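PDB 6HUH: beta-lactamase, which probably hydrolyses beta-lactam antibiotics to substituted beta-amino acids as a class D enzyme, the basis of its role in antibiotic resistance. Local coordinates for residues W192-K197 with E252-L257; L57-Y62 with G168-S173; P73-K78 with S106-E111; C26-D31 with E157-L162. All coordinates share one frame; numbering follows the deposited sequence.

Overall arrangement
The four contacts lie within one transpeptidase-like fold. Interactions 1 and 4 share the six-stranded antiparallel sheet, their centres about 13 Å apart, and join helices to its two faces: 245-264 on one, 155-166 on the other. Phe29 of strand 26-30 packs on Leu257, linking the pair. Interaction 2, its centre about 18 Å from that of interaction 4, meets it at Phe161, and touches interaction 3 (centres about 19 Å apart) where Leu57 and Gly61 meet Leu109. Interaction 3 comes earliest to completion along the chain, enclosed by both 2 and 4, whose segments alternate; interaction 1 follows all three. The contacts thus run from the C-terminal helix through the sheet into the helical region.

Interaction 1. Residues W192-K197 with E252-L257; sequences WQIHGK and EVFAAL
Ile194 against Phe254 and Leu257 is a small apolar contact between sheet and helix, where the C-terminal helix 245-264 packs on a face of the sheet at strand 192-201. Only 116 Å² is buried in all, and the CA atoms come no nearer than 9.6 Å (Ile194 CA to Phe254 CA), so the gap is bridged wholly by side chains. Ile194 supplies both points of contact on the strand side. Its CG2, anti to the backbone N, reaches the far end of the Phe254 ring, with 3.8 Å between Ile194 CG2 and Phe254 CZ. The methyl approaches that ring obliquely, and the two side chains run alongside in opposing senses. The other branch of the isoleucine turns at chi2 -62° and sends its terminal methyl to the next turn of the helix, where Ile194 CD1 lies 4.3 Å from Leu257 CD2, a looser approach. Phe254 and Leu257, three positions apart on the helix, thus share one isoleucine, and Leu257 goes on to Phe29 and Phe232 on other strands. Phe254 in turn leans on Ile189 of the edge strand 185-189. Within the sheet the strand is joined to its neighbours by backbone bonds from Ile194 to Gln186 and from His195 to Trp222, and the rings of His195 and Trp222 also stack. Further along, Lys197 hydrogen-bonds through NZ to Ser101 OG; by its sequence it opens the KTG motif of class D enzymes. A long C-terminal helix laid over an antiparallel sheet whose strand carries KTG is typical of the penicillin-recognising serine beta-lactamase fold.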
loop_
_atom_site.group_PDB
_atom_site.type_symbol
_atom_site.label_atom_id
_atom_site.label_comp_id
_atom_site.label_asym_id
_atom_site.label_seq_id
_atom_site.Cartn_x
_atom_site.Cartn_y
_atom_site.Cartn_z
ATOM N N TRP A 192 16.557 -5.056 10.012
ATOM C CA TRP A 192 15.779 -6.238 9.691
ATOM C C TRP A 192 14.536 -5.888 8.877
ATOM O O TRP A 192 13.827 -4.918 9.175
ATOM C CB TRP A 192 15.410 -7.017 10.974
ATOM C CG TRP A 192 16.608 -7.569 11.687
ATOM C CD1 TRP A 192 17.437 -6.903 12.543
ATOM C CD2 TRP A 192 17.130 -8.901 11.579
ATOM N NE1 TRP A 192 18.453 -7.731 12.962
ATOM C CE2 TRP A 192 18.298 -8.959 12.375
ATOM C CE3 TRP A 192 16.739 -10.049 10.861
ATOM C CZ2 TRP A 192 19.064 -10.120 12.493
ATOM C CZ3 TRP A 192 17.503 -11.201 10.980
ATOM C CH2 TRP A 192 18.649 -11.227 11.791
ATOM N N GLN A 193 14.290 -6.686 7.839
ATOM C CA GLN A 193 13.156 -6.563 6.945
ATOM C C GLN A 193 12.125 -7.550 7.431
ATOM O O GLN A 193 12.416 -8.736 7.504
ATOM C CB GLN A 193 13.572 -6.872 5.499
ATOM C CG GLN A 193 14.233 -5.703 4.765
ATOM C CD GLN A 193 14.351 -5.994 3.290
ATOM O OE1 GLN A 193 13.364 -5.973 2.539
ATOM N NE2 GLN A 193 15.564 -6.289 2.846
ATOM N N ILE A 194 10.943 -7.060 7.816
ATOM C CA ILE A 194 9.859 -7.896 8.354
ATOM C C ILE A 194 8.782 -8.227 7.283
ATOM O O ILE A 194 8.285 -7.343 6.595
ATOM C CB ILE A 194 9.253 -7.248 9.641
ATOM C CG1 ILE A 194 10.350 -6.711 10.636
ATOM C CG2 ILE A 194 8.237 -8.157 10.352
ATOM C CD1 ILE A 194 11.364 -7.684 11.260
ATOM N N HIS A 195 8.449 -9.492 7.142
ATOM C CA HIS A 195 7.412 -9.915 6.220
ATOM C C HIS A 195 6.484 -10.744 7.072
ATOM O O HIS A 195 6.967 -11.584 7.830
ATOM C CB HIS A 195 8.003 -10.731 5.073
ATOM C CG HIS A 195 9.155 -10.060 4.379
ATOM N ND1 HIS A 195 8.983 -9.361 3.191
ATOM C CD2 HIS A 195 10.463 -10.019 4.720
ATOM C CE1 HIS A 195 10.185 -8.930 2.848
ATOM N NE2 HIS A 195 11.107 -9.304 3.734
ATOM N N GLY A 196 5.187 -10.448 7.027
ATOM C CA GLY A 196 4.210 -11.146 7.865
ATOM C C GLY A 196 2.753 -11.077 7.451
ATOM O O GLY A 196 2.362 -10.275 6.603
ATOM N N LYS A 197 1.939 -11.923 8.047
ATOM C CA LYS A 197 0.514 -11.988 7.724
ATOM C C LYS A 197 -0.359 -12.378 8.931
ATOM O O LYS A 197 -0.071 -13.341 9.642
ATOM C CB LYS A 197 0.270 -12.937 6.507
ATOM C CG LYS A 197 -1.182 -13.009 6.008
ATOM C CD LYS A 197 -1.522 -11.889 5.026
ATOM C CE LYS A 197 -3.004 -11.775 4.804
ATOM N NZ LYS A 197 -3.658 -11.043 5.909
ATOM N N GLU A 252 2.224 -8.580 19.788
ATOM C CA GLU A 252 3.055 -9.446 20.638
ATOM C C GLU A 252 4.325 -9.942 19.942
ATOM O O GLU A 252 5.340 -10.177 20.609
ATOM C CB GLU A 252 2.235 -10.619 21.217
ATOM C CG GLU A 252 1.382 -10.236 22.417
ATOM C CD GLU A 252 0.200 -11.151 22.703
ATOM O OE1 GLU A 252 -0.906 -10.624 22.974
ATOM O OE2 GLU A 252 0.376 -12.391 22.671
ATOM N N VAL A 253 4.271 -10.086 18.615
ATOM C CA VAL A 253 5.422 -10.514 17.824
ATOM C C VAL A 253 6.425 -9.361 17.749
ATOM O O VAL A 253 7.606 -9.559 18.021
ATOM C CB VAL A 253 4.984 -11.033 16.440
ATOM C CG1 VAL A 253 6.144 -11.068 15.459
ATOM C CG2 VAL A 253 4.353 -12.413 16.558
ATOM N N PHE A 254 5.929 -8.146 17.442
ATOM C CA PHE A 254 6.736 -6.928 17.350
ATOM C C PHE A 254 7.345 -6.521 18.684
ATOM O O PHE A 254 8.389 -5.866 18.700
ATOM C CB PHE A 254 5.948 -5.779 16.717
ATOM C CG PHE A 254 6.103 -5.726 15.219
ATOM C CD1 PHE A 254 7.250 -5.187 14.641
ATOM C CD2 PHE A 254 5.086 -6.166 14.385
ATOM C CE1 PHE A 254 7.392 -5.131 13.255
ATOM C CE2 PHE A 254 5.217 -6.087 13.002
ATOM C CZ PHE A 254 6.369 -5.573 12.448
ATOM N N ALA A 255 6.718 -6.937 19.797
ATOM C CA ALA A 255 7.222 -6.677 21.136
ATOM C C ALA A 255 8.444 -7.577 21.374
ATOM O O ALA A 255 9.560 -7.065 21.524
ATOM C CB ALA A 255 6.132 -6.962 22.170
ATOM N N ALA A 256 8.224 -8.921 21.297
ATOM C CA ALA A 256 9.166 -10.021 21.549
ATOM C C ALA A 256 10.176 -10.370 20.431
ATOM O O ALA A 256 11.012 -11.258 20.643
ATOM C CB ALA A 256 8.384 -11.260 21.914
ATOM N N LEU A 257 10.117 -9.680 19.275
ATOM C CA LEU A 257 11.002 -9.931 18.139
ATOM C C LEU A 257 12.445 -9.435 18.312
ATOM O O LEU A 257 13.368 -10.221 18.065
ATOM C CB LEU A 257 10.388 -9.360 16.862
ATOM C CG LEU A 257 10.350 -10.267 15.649
ATOM C CD1 LEU A 257 9.903 -11.657 15.992
ATOM C CD2 LEU A 257 9.452 -9.691 14.594
#

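Interaction 2. Residues L57-Y62 with G168-S173; sequences LALMGY and GKLPVS
Leu59 meets Leu170 and Val172 in a contact that is entirely apolar: 129 Å² is buried, half of it on Leu59 alone. Each delta methyl of the leucine takes one partner. Leu59 CD2 lies 3.8 Å from Val172 CG2, the tighter of the two approaches, while Leu59 CD1 stands 4.2 Å from Leu170 CD1. In both pairs the side chains cross at about a right angle, so the leucine is met by single methyls and not along its length. A chi2 of 180° sets Leu170 CD1 anti to CA, the methyl that meets Leu59; Val172 turns its CG2 to the helix from the position between its backbone N and carbonyl carbon.

The backbone turn between Leu170 and Val172 is consistent with both residues pointing toward the helix. Pro171 is the centre of an inverse gamma turn closed by Val172 N to Leu170 O at 2.8 Å, and the proline itself stands clear of the helix. The loop is bounded at its start by Gly168, with positive phi in a Schellman motif ending helix 155-166, and at its end by Ser173, the N-cap of helix 174-184, whose OG accepts from Thr176 N.

The loop linking helices 155-166 and 174-184 is thereby pressed against one side of helix 56-64. Leu165, Phe125 and Phe161 also pack on both leucines, Met60 turns from the loop toward helix 115-124, Ala58 packs on helix 94-99, and Tyr62 stacks its ring on His179 of helix 174-184.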
loop_
_atom_site.group_PDB
_atom_site.type_symbol
_atom_site.label_atom_id
_atom_site.label_comp_id
_atom_site.label_asym_id
_atom_site.label_seq_id
_atom_site.Cartn_x
_atom_site.Cartn_y
_atom_site.Cartn_z
ATOM N N LEU A 57 -1.103 -18.824 -1.409
ATOM C CA LEU A 57 -1.907 -18.302 -2.517
ATOM C C LEU A 57 -1.135 -17.254 -3.345
ATOM O O LEU A 57 -1.172 -17.310 -4.577
ATOM C CB LEU A 57 -3.276 -17.766 -2.041
ATOM C CG LEU A 57 -4.337 -18.805 -1.630
ATOM C CD1 LEU A 57 -5.608 -18.135 -1.170
ATOM C CD2 LEU A 57 -4.688 -19.748 -2.767
ATOM N N ALA A 58 -0.389 -16.338 -2.678
ATOM C CA ALA A 58 0.448 -15.337 -3.363
ATOM C C ALA A 58 1.500 -16.032 -4.243
ATOM O O ALA A 58 1.787 -15.540 -5.330
ATOM C CB ALA A 58 1.139 -14.434 -2.355
ATOM N N LEU A 59 2.039 -17.191 -3.793
ATOM C CA LEU A 59 3.023 -17.973 -4.541
ATOM C C LEU A 59 2.399 -18.664 -5.751
ATOM O O LEU A 59 2.994 -18.635 -6.836
ATOM C CB LEU A 59 3.696 -19.007 -3.642
ATOM C CG LEU A 59 4.574 -18.478 -2.525
ATOM C CD1 LEU A 59 4.639 -19.487 -1.404
ATOM C CD2 LEU A 59 5.974 -18.136 -3.042
ATOM N N MET A 60 1.203 -19.290 -5.559
ATOM C CA MET A 60 0.430 -19.966 -6.609
ATOM C C MET A 60 0.135 -18.932 -7.683
ATOM O O MET A 60 0.495 -19.138 -8.846
ATOM C CB MET A 60 -0.899 -20.532 -6.063
ATOM C CG MET A 60 -0.744 -21.667 -5.093
ATOM S SD MET A 60 -2.358 -22.316 -4.562
ATOM C CE MET A 60 -1.923 -22.940 -2.924
ATOM N N GLY A 61 -0.452 -17.813 -7.258
ATOM C CA GLY A 61 -0.804 -16.670 -8.098
ATOM C C GLY A 61 0.334 -16.052 -8.883
ATOM O O GLY A 61 0.144 -15.687 -10.038
ATOM N N TYR A 62 1.522 -15.946 -8.296
ATOM C CA TYR A 62 2.651 -15.417 -9.051
ATOM C C TYR A 62 3.315 -16.460 -9.925
ATOM O O TYR A 62 3.787 -16.120 -11.000
ATOM C CB TYR A 62 3.680 -14.737 -8.157
ATOM C CG TYR A 62 3.214 -13.386 -7.668
ATOM C CD1 TYR A 62 3.137 -12.296 -8.532
ATOM C CD2 TYR A 62 2.866 -13.189 -6.334
ATOM C CE1 TYR A 62 2.694 -11.053 -8.083
ATOM C CE2 TYR A 62 2.415 -11.954 -5.878
ATOM C CZ TYR A 62 2.332 -10.890 -6.752
ATOM O OH TYR A 62 1.904 -9.692 -6.251
ATOM N N GLY A 168 14.374 -21.115 -0.616
ATOM C CA GLY A 168 14.346 -21.411 -2.046
ATOM C C GLY A 168 13.987 -22.865 -2.315
ATOM O O GLY A 168 14.202 -23.374 -3.427
ATOM N N LYS A 169 13.435 -23.554 -1.291
ATOM C CA LYS A 169 13.079 -24.962 -1.396
ATOM C C LYS A 169 11.750 -25.200 -2.152
ATOM O O LYS A 169 11.560 -26.283 -2.700
ATOM C CB LYS A 169 13.097 -25.645 -0.020
ATOM C CG LYS A 169 14.513 -25.942 0.458
ATOM C CD LYS A 169 14.531 -26.848 1.687
ATOM C CE LYS A 169 15.817 -26.733 2.484
ATOM N NZ LYS A 169 15.774 -25.618 3.476
ATOM N N LEU A 170 10.856 -24.200 -2.219
ATOM C CA LEU A 170 9.581 -24.385 -2.932
ATOM C C LEU A 170 9.779 -24.249 -4.468
ATOM O O LEU A 170 10.711 -23.548 -4.880
ATOM C CB LEU A 170 8.440 -23.498 -2.369
ATOM C CG LEU A 170 8.027 -23.764 -0.888
ATOM C CD1 LEU A 170 6.917 -22.852 -0.455
ATOM C CD2 LEU A 170 7.579 -25.186 -0.660
ATOM N N PRO A 171 8.991 -24.979 -5.321
ATOM C CA PRO A 171 9.240 -24.958 -6.778
ATOM C C PRO A 171 8.797 -23.684 -7.502
ATOM O O PRO A 171 8.116 -23.738 -8.529
ATOM C CB PRO A 171 8.487 -26.204 -7.262
ATOM C CG PRO A 171 7.334 -26.305 -6.361
ATOM C CD PRO A 171 7.869 -25.894 -5.000
ATOM N N VAL A 172 9.177 -22.531 -6.949
ATOM C CA VAL A 172 8.844 -21.211 -7.472
ATOM C C VAL A 172 10.127 -20.433 -7.747
ATOM O O VAL A 172 11.189 -20.775 -7.226
ATOM C CB VAL A 172 7.839 -20.439 -6.567
ATOM C CG1 VAL A 172 6.528 -21.211 -6.395
ATOM C CG2 VAL A 172 8.435 -20.093 -5.214
ATOM N N SER A 173 10.024 -19.405 -8.593
ATOM C CA SER A 173 11.118 -18.527 -8.995
ATOM C C SER A 173 11.477 -17.507 -7.902
ATOM O O SER A 173 10.722 -17.325 -6.938
ATOM C CB SER A 173 10.731 -17.783 -10.267
ATOM O OG SER A 173 9.724 -16.822 -9.993
#

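Interaction 3. Residues P73-K78 with S106-E111; sequences PALPFK and SQRLTE
Arg108 reaches from helix 103-113 across to Pro76, Leu75 and Lys78 in the loop between helices 56-64 and 94-99, a surface contact in the helical region of the beta-lactamase fold. One direct hydrogen bond carries the polar part: Arg108 NH2 donates to Pro76 O at 2.8 Å, bent to 138° at the hydrogen. The acceptor lies near the guanidinium plane, and the donor in the carbonyl plane. Charge comes next. The same NH2 forms a salt bridge with Asp81, whose OD2 also accepts from Lys78 N, so this carboxylate probably steadies both the arginine and the loop. A second positive group is near: Lys78 NZ ends above one guanidinium face, offset toward the rim, 4.1 Å from Arg108 NE.

The methylenes of the extended lysine lead there at an oblique angle. Lys78 CG comes alongside Arg108 NH2 at 3.4 Å, and CD and CE then run over the face, Lys78 CD 3.6 Å from Arg108 NH2. The apolar part is nearer the helix, where Leu75 CD1 lies 3.8 Å from Arg108 CB, covering the base of the arginine. The bends at chi2 (-82°) and chi3 (-148°) carry the guanidinium from this leucine out to the proline carbonyl. Water 1 adds a second link between Arg108 and Pro76, accepting from Arg108 NE at 2.7 Å and donating to Pro76 O at 2.8 Å.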
loop_
_atom_site.group_PDB
_atom_site.type_symbol
_atom_site.label_atom_id
_atom_site.label_comp_id
_atom_site.label_asym_id
_atom_site.label_seq_id
_atom_site.Cartn_x
_atom_site.Cartn_y
_atom_site.Cartn_z
ATOM N N PRO A 73 -3.167 -8.038 -11.002
ATOM C CA PRO A 73 -4.366 -7.373 -11.555
ATOM C C PRO A 73 -5.215 -6.610 -10.525
ATOM O O PRO A 73 -5.271 -6.981 -9.354
ATOM C CB PRO A 73 -5.128 -8.536 -12.167
ATOM C CG PRO A 73 -4.831 -9.692 -11.227
ATOM C CD PRO A 73 -3.430 -9.468 -10.716
ATOM N N ALA A 74 -5.849 -5.522 -10.960
ATOM C CA ALA A 74 -6.742 -4.741 -10.113
ATOM C C ALA A 74 -8.161 -5.242 -10.422
ATOM O O ALA A 74 -8.813 -4.774 -11.366
ATOM C CB ALA A 74 -6.600 -3.256 -10.425
ATOM N N LEU A 75 -8.595 -6.271 -9.694
ATOM C CA LEU A 75 -9.905 -6.877 -9.946
ATOM C C LEU A 75 -11.071 -6.129 -9.262
ATOM O O LEU A 75 -10.962 -5.793 -8.084
ATOM C CB LEU A 75 -9.924 -8.377 -9.591
ATOM C CG LEU A 75 -8.834 -9.296 -10.203
ATOM C CD1 LEU A 75 -8.993 -10.717 -9.706
ATOM C CD2 LEU A 75 -8.846 -9.282 -11.737
ATOM N N PRO A 76 -12.190 -5.843 -9.971
ATOM C CA PRO A 76 -13.303 -5.136 -9.318
ATOM C C PRO A 76 -14.200 -6.029 -8.453
ATOM O O PRO A 76 -14.361 -7.221 -8.729
ATOM C CB PRO A 76 -14.090 -4.585 -10.500
ATOM C CG PRO A 76 -13.887 -5.588 -11.582
ATOM C CD PRO A 76 -12.491 -6.116 -11.397
ATOM N N PHE A 77 -14.838 -5.426 -7.440
ATOM C CA PHE A 77 -15.812 -6.094 -6.575
ATOM C C PHE A 77 -17.099 -6.306 -7.394
ATOM O O PHE A 77 -17.502 -5.412 -8.135
ATOM C CB PHE A 77 -16.099 -5.210 -5.350
ATOM C CG PHE A 77 -17.190 -5.723 -4.434
ATOM C CD1 PHE A 77 -16.911 -6.677 -3.456
ATOM C CD2 PHE A 77 -18.486 -5.218 -4.516
ATOM C CE1 PHE A 77 -17.913 -7.127 -2.591
ATOM C CE2 PHE A 77 -19.489 -5.688 -3.661
ATOM C CZ PHE A 77 -19.196 -6.637 -2.707
ATOM N N LYS A 78 -17.747 -7.462 -7.254
ATOM C CA LYS A 78 -18.994 -7.744 -7.984
ATOM C C LYS A 78 -20.123 -8.083 -7.005
ATOM O O LYS A 78 -19.841 -8.622 -5.940
ATOM C CB LYS A 78 -18.803 -8.926 -8.953
ATOM C CG LYS A 78 -17.830 -8.699 -10.111
ATOM C CD LYS A 78 -17.657 -9.998 -10.898
ATOM C CE LYS A 78 -16.418 -10.034 -11.752
ATOM N NZ LYS A 78 -16.106 -11.426 -12.172
ATOM N N SER A 106 -9.172 -13.967 -3.313
ATOM C CA SER A 106 -8.524 -15.276 -3.203
ATOM C C SER A 106 -9.322 -16.306 -3.983
ATOM O O SER A 106 -8.719 -17.181 -4.611
ATOM C CB SER A 106 -8.417 -15.699 -1.746
ATOM O OG SER A 106 -7.498 -14.886 -1.037
ATOM N N GLN A 107 -10.686 -16.191 -3.950
ATOM C CA GLN A 107 -11.628 -17.063 -4.674
ATOM C C GLN A 107 -11.485 -16.846 -6.173
ATOM O O GLN A 107 -11.546 -17.813 -6.926
ATOM C CB GLN A 107 -13.080 -16.814 -4.246
ATOM C CG GLN A 107 -13.301 -16.824 -2.738
ATOM C CD GLN A 107 -14.757 -16.833 -2.347
ATOM O OE1 GLN A 107 -15.589 -16.089 -2.884
ATOM N NE2 GLN A 107 -15.091 -17.658 -1.369
ATOM N N ARG A 108 -11.248 -15.591 -6.605
ATOM C CA ARG A 108 -11.019 -15.237 -8.017
ATOM C C ARG A 108 -9.793 -15.966 -8.540
ATOM O O ARG A 108 -9.820 -16.475 -9.661
ATOM C CB ARG A 108 -10.785 -13.732 -8.183
ATOM C CG ARG A 108 -11.984 -12.871 -7.885
ATOM C CD ARG A 108 -12.956 -12.761 -9.037
ATOM N NE ARG A 108 -13.576 -11.445 -9.003
ATOM C CZ ARG A 108 -14.676 -11.145 -8.324
ATOM N NH1 ARG A 108 -15.322 -12.084 -7.643
ATOM N NH2 ARG A 108 -15.149 -9.907 -8.335
ATOM N N LEU A 109 -8.725 -16.014 -7.715
ATOM C CA LEU A 109 -7.491 -16.719 -8.017
ATOM C C LEU A 109 -7.721 -18.222 -8.083
ATOM O O LEU A 109 -7.312 -18.827 -9.075
ATOM C CB LEU A 109 -6.370 -16.358 -7.010
ATOM C CG LEU A 109 -5.177 -17.324 -6.833
ATOM C CD1 LEU A 109 -4.413 -17.552 -8.130
ATOM C CD2 LEU A 109 -4.210 -16.779 -5.849
ATOM N N THR A 110 -8.358 -18.829 -7.052
ATOM C CA THR A 110 -8.576 -20.289 -7.008
ATOM C C THR A 110 -9.476 -20.784 -8.144
ATOM O O THR A 110 -9.134 -21.795 -8.756
ATOM C CB THR A 110 -9.053 -20.776 -5.635
ATOM O OG1 THR A 110 -10.324 -20.205 -5.306
ATOM C CG2 THR A 110 -8.031 -20.524 -4.525
ATOM N N GLU A 111 -10.580 -20.048 -8.465
ATOM C CA GLU A 111 -11.509 -20.387 -9.569
ATOM C C GLU A 111 -10.776 -20.430 -10.920
ATOM O O GLU A 111 -11.106 -21.251 -11.778
ATOM C CB GLU A 111 -12.665 -19.381 -9.657
ATOM C CG GLU A 111 -13.806 -19.656 -8.689
ATOM C CD GLU A 111 -14.900 -18.601 -8.653
ATOM O OE1 GLU A 111 -15.419 -18.322 -7.546
ATOM O OE2 GLU A 111 -15.246 -18.059 -9.729
HETATM O O HOH W 1 -13.389 -9.199 -10.535
#

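Interaction 4. Residues C26-D31 with E157-L162; sequences CMLFAD and EQARFL
Ala159 carries this contact: of the 81 Å² buried, 45 Å² belongs to it, and its single methyl meets both Leu28 and Ala30 on strand 26-30. Leu28 and Ala30 lie two apart along the strand and present their side chains on the same face, so the Ala159 CB touches two successive side chains of that face. The closer approach is Leu28 CD2 to Ala159 CB at 3.7 Å. It comes from the end of a side chain whose CG is anti to the backbone N (chi1 -168°), beside the carbonyl carbon; one delta methyl does the touching. The second is methyl against methyl, Ala30 CB to Ala159 CB at 4.1 Å. With an alanine on each side the backbones come close, the CA atoms of Ala30 and Ala159 being 6.5 Å apart, whereas the leucine spans the wider part of the gap. All three residues are buried and the interface is purely apolar.

The helix turn itself is regular, with Phe161 N bonded to Glu157 O at 2.9 Å. Leu28 also leans on Cys43, which pairs with Cys26 at the start of this strand in a disulfide. On the other face of the strand Phe29 points away, packing on Leu257 of helix 245-264 and on Phe232. Strand 26-30 therefore lies between the two helices, bonded along its edges to strands 36-41 and 228-238, while Gln158 and Leu162 extend the hold of helix 155-166 to Val220 in strand 215-225.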
loop_
_atom_site.group_PDB
_atom_site.type_symbol
_atom_site.label_atom_id
_atom_site.label_comp_id
_atom_site.label_asym_id
_atom_site.label_seq_id
_atom_site.Cartn_x
_atom_site.Cartn_y
_atom_site.Cartn_z
ATOM N N CYS A 26 -0.000 -19.897 21.294
ATOM C CA CYS A 26 1.372 -20.353 21.044
ATOM C C CYS A 26 2.333 -19.281 20.455
ATOM O O CYS A 26 1.941 -18.598 19.510
ATOM C CB CYS A 26 1.324 -21.598 20.156
ATOM S SG CYS A 26 2.724 -21.767 19.027
ATOM N N MET A 27 3.597 -19.171 20.980
ATOM C CA MET A 27 4.643 -18.335 20.371
ATOM C C MET A 27 5.873 -19.160 20.019
ATOM O O MET A 27 6.639 -19.574 20.878
ATOM C CB MET A 27 5.024 -17.041 21.086
ATOM C CG MET A 27 5.375 -15.974 20.040
ATOM S SD MET A 27 6.011 -14.333 20.485
ATOM C CE MET A 27 4.612 -13.671 21.533
ATOM N N LEU A 28 6.032 -19.398 18.731
ATOM C CA LEU A 28 7.104 -20.188 18.154
ATOM C C LEU A 28 8.102 -19.354 17.362
ATOM O O LEU A 28 7.699 -18.584 16.482
ATOM C CB LEU A 28 6.464 -21.240 17.221
ATOM C CG LEU A 28 7.377 -22.354 16.716
ATOM C CD1 LEU A 28 6.670 -23.667 16.735
ATOM C CD2 LEU A 28 7.953 -22.044 15.337
ATOM N N PHE A 29 9.401 -19.559 17.605
ATOM C CA PHE A 29 10.482 -18.916 16.829
ATOM C C PHE A 29 11.366 -19.996 16.182
ATOM O O PHE A 29 11.906 -20.860 16.897
ATOM C CB PHE A 29 11.315 -17.916 17.654
ATOM C CG PHE A 29 10.564 -16.728 18.198
ATOM C CD1 PHE A 29 10.258 -15.645 17.386
ATOM C CD2 PHE A 29 10.188 -16.672 19.537
ATOM C CE1 PHE A 29 9.559 -14.543 17.896
ATOM C CE2 PHE A 29 9.505 -15.561 20.046
ATOM C CZ PHE A 29 9.206 -14.499 19.225
ATOM N N ALA A 30 11.458 -19.978 14.837
ATOM C CA ALA A 30 12.252 -20.943 14.072
ATOM C C ALA A 30 13.404 -20.276 13.301
ATOM O O ALA A 30 13.365 -19.071 13.073
ATOM C CB ALA A 30 11.354 -21.732 13.117
ATOM N N ASP A 31 14.430 -21.063 12.908
ATOM C CA ASP A 31 15.571 -20.561 12.129
ATOM C C ASP A 31 15.247 -20.472 10.629
ATOM O O ASP A 31 14.074 -20.561 10.251
ATOM C CB ASP A 31 16.862 -21.375 12.389
ATOM C CG ASP A 31 16.768 -22.872 12.161
ATOM O OD1 ASP A 31 16.416 -23.285 11.029
ATOM O OD2 ASP A 31 17.149 -23.634 13.077
ATOM N N GLU A 157 4.110 -26.773 11.562
ATOM C CA GLU A 157 3.981 -26.982 10.119
ATOM C C GLU A 157 4.101 -25.666 9.351
ATOM O O GLU A 157 4.801 -25.649 8.346
ATOM C CB GLU A 157 2.659 -27.678 9.779
ATOM C CG GLU A 157 2.541 -29.112 10.246
ATOM C CD GLU A 157 1.164 -29.719 10.053
ATOM O OE1 GLU A 157 0.159 -28.990 10.235
ATOM O OE2 GLU A 157 1.087 -30.935 9.760
ATOM N N GLN A 158 3.449 -24.568 9.842
ATOM C CA GLN A 158 3.507 -23.193 9.278
ATOM C C GLN A 158 4.935 -22.665 9.144
ATOM O O GLN A 158 5.266 -22.069 8.117
ATOM C CB GLN A 158 2.732 -22.215 10.156
ATOM C CG GLN A 158 1.279 -22.150 9.804
ATOM C CD GLN A 158 0.899 -20.945 9.007
ATOM O OE1 GLN A 158 1.681 -20.409 8.198
ATOM N NE2 GLN A 158 -0.340 -20.515 9.209
ATOM N N ALA A 159 5.759 -22.883 10.196
ATOM C CA ALA A 159 7.176 -22.521 10.295
ATOM C C ALA A 159 7.986 -23.331 9.291
ATOM O O ALA A 159 8.874 -22.780 8.645
ATOM C CB ALA A 159 7.685 -22.800 11.707
ATOM N N ARG A 160 7.676 -24.637 9.162
ATOM C CA ARG A 160 8.317 -25.548 8.229
ATOM C C ARG A 160 8.071 -25.060 6.789
ATOM O O ARG A 160 9.032 -24.891 6.022
ATOM C CB ARG A 160 7.770 -26.955 8.458
ATOM C CG ARG A 160 8.360 -28.043 7.575
ATOM C CD ARG A 160 9.842 -28.269 7.803
ATOM N NE ARG A 160 10.597 -27.793 6.646
ATOM C CZ ARG A 160 11.898 -27.971 6.472
ATOM N NH1 ARG A 160 12.617 -28.607 7.389
ATOM N NH2 ARG A 160 12.496 -27.508 5.380
ATOM N N PHE A 161 6.787 -24.757 6.460
ATOM C CA PHE A 161 6.357 -24.224 5.162
ATOM C C PHE A 161 7.104 -22.914 4.831
ATOM O O PHE A 161 7.720 -22.832 3.771
ATOM C CB PHE A 161 4.816 -24.033 5.109
ATOM C CG PHE A 161 4.347 -23.105 4.006
ATOM C CD1 PHE A 161 4.397 -23.499 2.675
ATOM C CD2 PHE A 161 3.919 -21.818 4.294
ATOM C CE1 PHE A 161 4.026 -22.619 1.652
ATOM C CE2 PHE A 161 3.552 -20.940 3.276
ATOM C CZ PHE A 161 3.606 -21.344 1.960
ATOM N N LEU A 162 7.046 -21.917 5.756
ATOM C CA LEU A 162 7.687 -20.606 5.676
ATOM C C LEU A 162 9.186 -20.750 5.447
ATOM O O LEU A 162 9.755 -19.986 4.659
ATOM C CB LEU A 162 7.425 -19.809 6.975
ATOM C CG LEU A 162 6.309 -18.743 7.030
ATOM C CD1 LEU A 162 5.233 -18.937 5.971
ATOM C CD2 LEU A 162 5.677 -18.669 8.410
#